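Local coordinates for protein ApRick protease (Rickettsia conorii, PDB 5C9F) that probably cleaves proteins as a retropepsin-like aspartic endopeptidase, this chain being the protease part of a longer, probably membrane-bound protein, at residues His20-Ala25 / Lys31-Val36. Numbering follows the deposited sequence.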
loop_
_atom_site.group_PDB
_atom_site.type_symbol
_atom_site.label_atom_id
_atom_site.label_comp_id
_atom_site.label_asym_id
_atom_site.label_seq_id
_atom_site.Cartn_x
_atom_site.Cartn_y
_atom_site.Cartn_z
ATOM N N HIS A 20 -0.080 -29.004 -7.589
ATOM C CA HIS A 20 -0.221 -27.796 -8.411
ATOM C C HIS A 20 -0.945 -26.663 -7.699
ATOM O O HIS A 20 -1.600 -26.869 -6.706
ATOM C CB HIS A 20 -0.945 -28.115 -9.690
ATOM C CG HIS A 20 -0.285 -29.171 -10.507
ATOM N ND1 HIS A 20 0.990 -29.031 -11.003
ATOM C CD2 HIS A 20 -0.707 -30.409 -10.882
ATOM C CE1 HIS A 20 1.318 -30.125 -11.677
ATOM N NE2 HIS A 20 0.309 -30.975 -11.615
ATOM N N PHE A 21 -0.688 -25.436 -8.154
ATOM C CA PHE A 21 -1.425 -24.314 -7.717
ATOM C C PHE A 21 -2.478 -23.974 -8.751
ATOM O O PHE A 21 -2.185 -23.951 -9.985
ATOM C CB PHE A 21 -0.523 -23.073 -7.528
ATOM C CG PHE A 21 0.489 -23.210 -6.464
ATOM C CD1 PHE A 21 0.148 -23.006 -5.134
ATOM C CD2 PHE A 21 1.793 -23.538 -6.775
ATOM C CE1 PHE A 21 1.089 -23.138 -4.152
ATOM C CE2 PHE A 21 2.751 -23.670 -5.783
ATOM C CZ PHE A 21 2.396 -23.466 -4.474
ATOM N N TYR A 22 -3.700 -23.721 -8.281
ATOM C CA TYR A 22 -4.762 -23.283 -9.155
ATOM C C TYR A 22 -5.246 -21.917 -8.737
ATOM O O TYR A 22 -5.280 -21.599 -7.557
ATOM C CB TYR A 22 -5.940 -24.306 -9.146
ATOM C CG TYR A 22 -5.526 -25.698 -9.579
ATOM C CD1 TYR A 22 -5.529 -26.070 -10.920
ATOM C CD2 TYR A 22 -5.053 -26.593 -8.687
ATOM C CE1 TYR A 22 -5.106 -27.324 -11.330
ATOM C CE2 TYR A 22 -4.637 -27.866 -9.102
ATOM C CZ TYR A 22 -4.674 -28.206 -10.422
ATOM O OH TYR A 22 -4.288 -29.440 -10.836
ATOM N N ILE A 23 -5.682 -21.136 -9.727
ATOM C CA ILE A 23 -6.222 -19.798 -9.483
ATOM C C ILE A 23 -7.429 -19.550 -10.381
ATOM O O ILE A 23 -7.399 -19.871 -11.555
ATOM C CB ILE A 23 -5.264 -18.650 -9.897
ATOM C CG1 ILE A 23 -3.878 -18.828 -9.354
ATOM C CG2 ILE A 23 -5.836 -17.345 -9.377
ATOM C CD1 ILE A 23 -2.945 -17.775 -9.941
ATOM N N ASN A 24 -8.478 -19.028 -9.782
ATOM C CA ASN A 24 -9.700 -18.636 -10.488
ATOM C C ASN A 24 -9.549 -17.170 -10.876
ATOM O O ASN A 24 -9.128 -16.338 -10.075
ATOM C CB ASN A 24 -10.910 -18.820 -9.574
ATOM C CG ASN A 24 -11.215 -20.257 -9.332
ATOM O OD1 ASN A 24 -11.204 -21.073 -10.260
ATOM N ND2 ASN A 24 -11.445 -20.601 -8.103
ATOM N N ALA A 25 -9.742 -16.904 -12.142
ATOM C CA ALA A 25 -9.689 -15.573 -12.638
ATOM C C ALA A 25 -11.022 -15.281 -13.305
ATOM O O ALA A 25 -11.677 -16.182 -13.793
ATOM C CB ALA A 25 -8.531 -15.470 -13.633
ATOM N N LYS A 31 -15.713 -16.593 -14.966
ATOM C CA LYS A 31 -14.813 -17.312 -14.089
ATOM C C LYS A 31 -14.144 -18.434 -14.831
ATOM O O LYS A 31 -14.833 -19.304 -15.421
ATOM C CB LYS A 31 -15.554 -17.915 -12.907
ATOM C CG LYS A 31 -14.640 -18.524 -11.884
ATOM C CD LYS A 31 -15.491 -19.411 -10.952
ATOM C CE LYS A 31 -14.742 -19.853 -9.716
ATOM N NZ LYS A 31 -15.682 -20.674 -8.903
ATOM N N ILE A 32 -12.802 -18.428 -14.829
ATOM C CA ILE A 32 -12.031 -19.493 -15.460
ATOM C C ILE A 32 -11.054 -19.990 -14.421
ATOM O O ILE A 32 -10.423 -19.204 -13.738
ATOM C CB ILE A 32 -11.225 -18.980 -16.683
ATOM C CG1 ILE A 32 -12.109 -18.386 -17.781
ATOM C CG2 ILE A 32 -10.378 -20.102 -17.280
ATOM C CD1 ILE A 32 -12.978 -19.368 -18.512
ATOM N N LYS A 33 -10.877 -21.305 -14.358
ATOM C CA LYS A 33 -9.902 -21.929 -13.500
ATOM C C LYS A 33 -8.619 -22.190 -14.254
ATOM O O LYS A 33 -8.613 -22.829 -15.285
ATOM C CB LYS A 33 -10.453 -23.236 -12.951
ATOM C CG LYS A 33 -9.584 -23.773 -11.821
ATOM C CD LYS A 33 -10.078 -25.133 -11.374
ATOM C CE LYS A 33 -9.607 -25.457 -9.974
ATOM N NZ LYS A 33 -9.964 -26.854 -9.608
ATOM N N PHE A 34 -7.521 -21.656 -13.744
ATOM C CA PHE A 34 -6.200 -21.865 -14.329
ATOM C C PHE A 34 -5.320 -22.652 -13.420
ATOM O O PHE A 34 -5.413 -22.534 -12.180
ATOM C CB PHE A 34 -5.494 -20.524 -14.527
ATOM C CG PHE A 34 -6.090 -19.696 -15.585
ATOM C CD1 PHE A 34 -5.800 -19.954 -16.905
ATOM C CD2 PHE A 34 -6.991 -18.683 -15.281
ATOM C CE1 PHE A 34 -6.415 -19.207 -17.923
ATOM C CE2 PHE A 34 -7.571 -17.903 -16.281
ATOM C CZ PHE A 34 -7.290 -18.165 -17.603
ATOM N N MET A 35 -4.467 -23.472 -14.013
ATOM C CA MET A 35 -3.326 -24.020 -13.328
ATOM C C MET A 35 -2.132 -23.096 -13.569
ATOM O O MET A 35 -1.882 -22.693 -14.705
ATOM C CB MET A 35 -3.019 -25.411 -13.850
ATOM C CG MET A 35 -1.908 -26.127 -13.068
ATOM S SD MET A 35 -1.707 -27.852 -13.583
ATOM C CE MET A 35 -0.724 -27.611 -15.013
ATOM N N VAL A 36 -1.430 -22.740 -12.504
ATOM C CA VAL A 36 -0.165 -21.971 -12.625
ATOM C C VAL A 36 0.955 -22.861 -13.208
ATOM O O VAL A 36 1.129 -24.000 -12.783
ATOM C CB VAL A 36 0.277 -21.445 -11.263
ATOM C CG1 VAL A 36 1.644 -20.743 -11.372
ATOM C CG2 VAL A 36 -0.794 -20.517 -10.727
HETATM O O HOH W 1 1.233 -25.307 -10.309
#
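Met35 lays its sulfur over one face of the His20 imidazole, offset toward the rim, with SD 3.6 Å from CG of His20. Its chain is extended as far as SD, CG opposite the backbone N (chi1 -174°), which carries the sulfur out to the imidazole. CB, held by the strand itself, lies beside the Tyr22 ring, 3.8 Å from CE1; SD stands oblique to that ring, a looser Met-aromatic contact. Tyr22 has a second visitor: the straight chain of Lys33 passes the CB end with its CE and brings NZ over the ring face, 4.9 Å from the centroid of the Tyr22 ring, a cation-pi contact. The phenol is steadied from beyond the hairpin, its OH hydrogen-bonded to Asp18. Next along the side of the sheet that carries Tyr22, Lys33 and Met35, Asn24 sits between two lysine chains, OD1 against CB and CG of Lys33, and CG 3.6 Å from CE of Lys31.

These side chains project from an antiparallel beta hairpin, strands 22-27 and 30-36, within the retropepsin-like fold; strand 104-106 runs parallel along the outer edge of 30-36 and makes backbone hydrogen bonds to Met35 through Ser104 and Leu106. Ile23 and Phe34 form a hydrogen-bonded pair, exchanging two 2.8 Å bonds, N of each to O of the other. Ala25 and Ile32 repeat the pattern, and at the open end Val36 N reaches Phe21 O. A water extends the ladder there, donating to Val36 O and accepting from Phe21 N.

On the other face Ile23, Ala25, Ile32 and Phe34 are buried. CB of Ala25 meets the edge of the Phe34 ring, 3.7 Å from CE2, while CG2 of Ile32 rests over one face of that ring. Farther along, CD1 of Ile23 touches CG2 of Val36 at 3.6 Å, and Leu124 and Leu126 of strand 123-131 pack onto Val36 and Ile23 respectively.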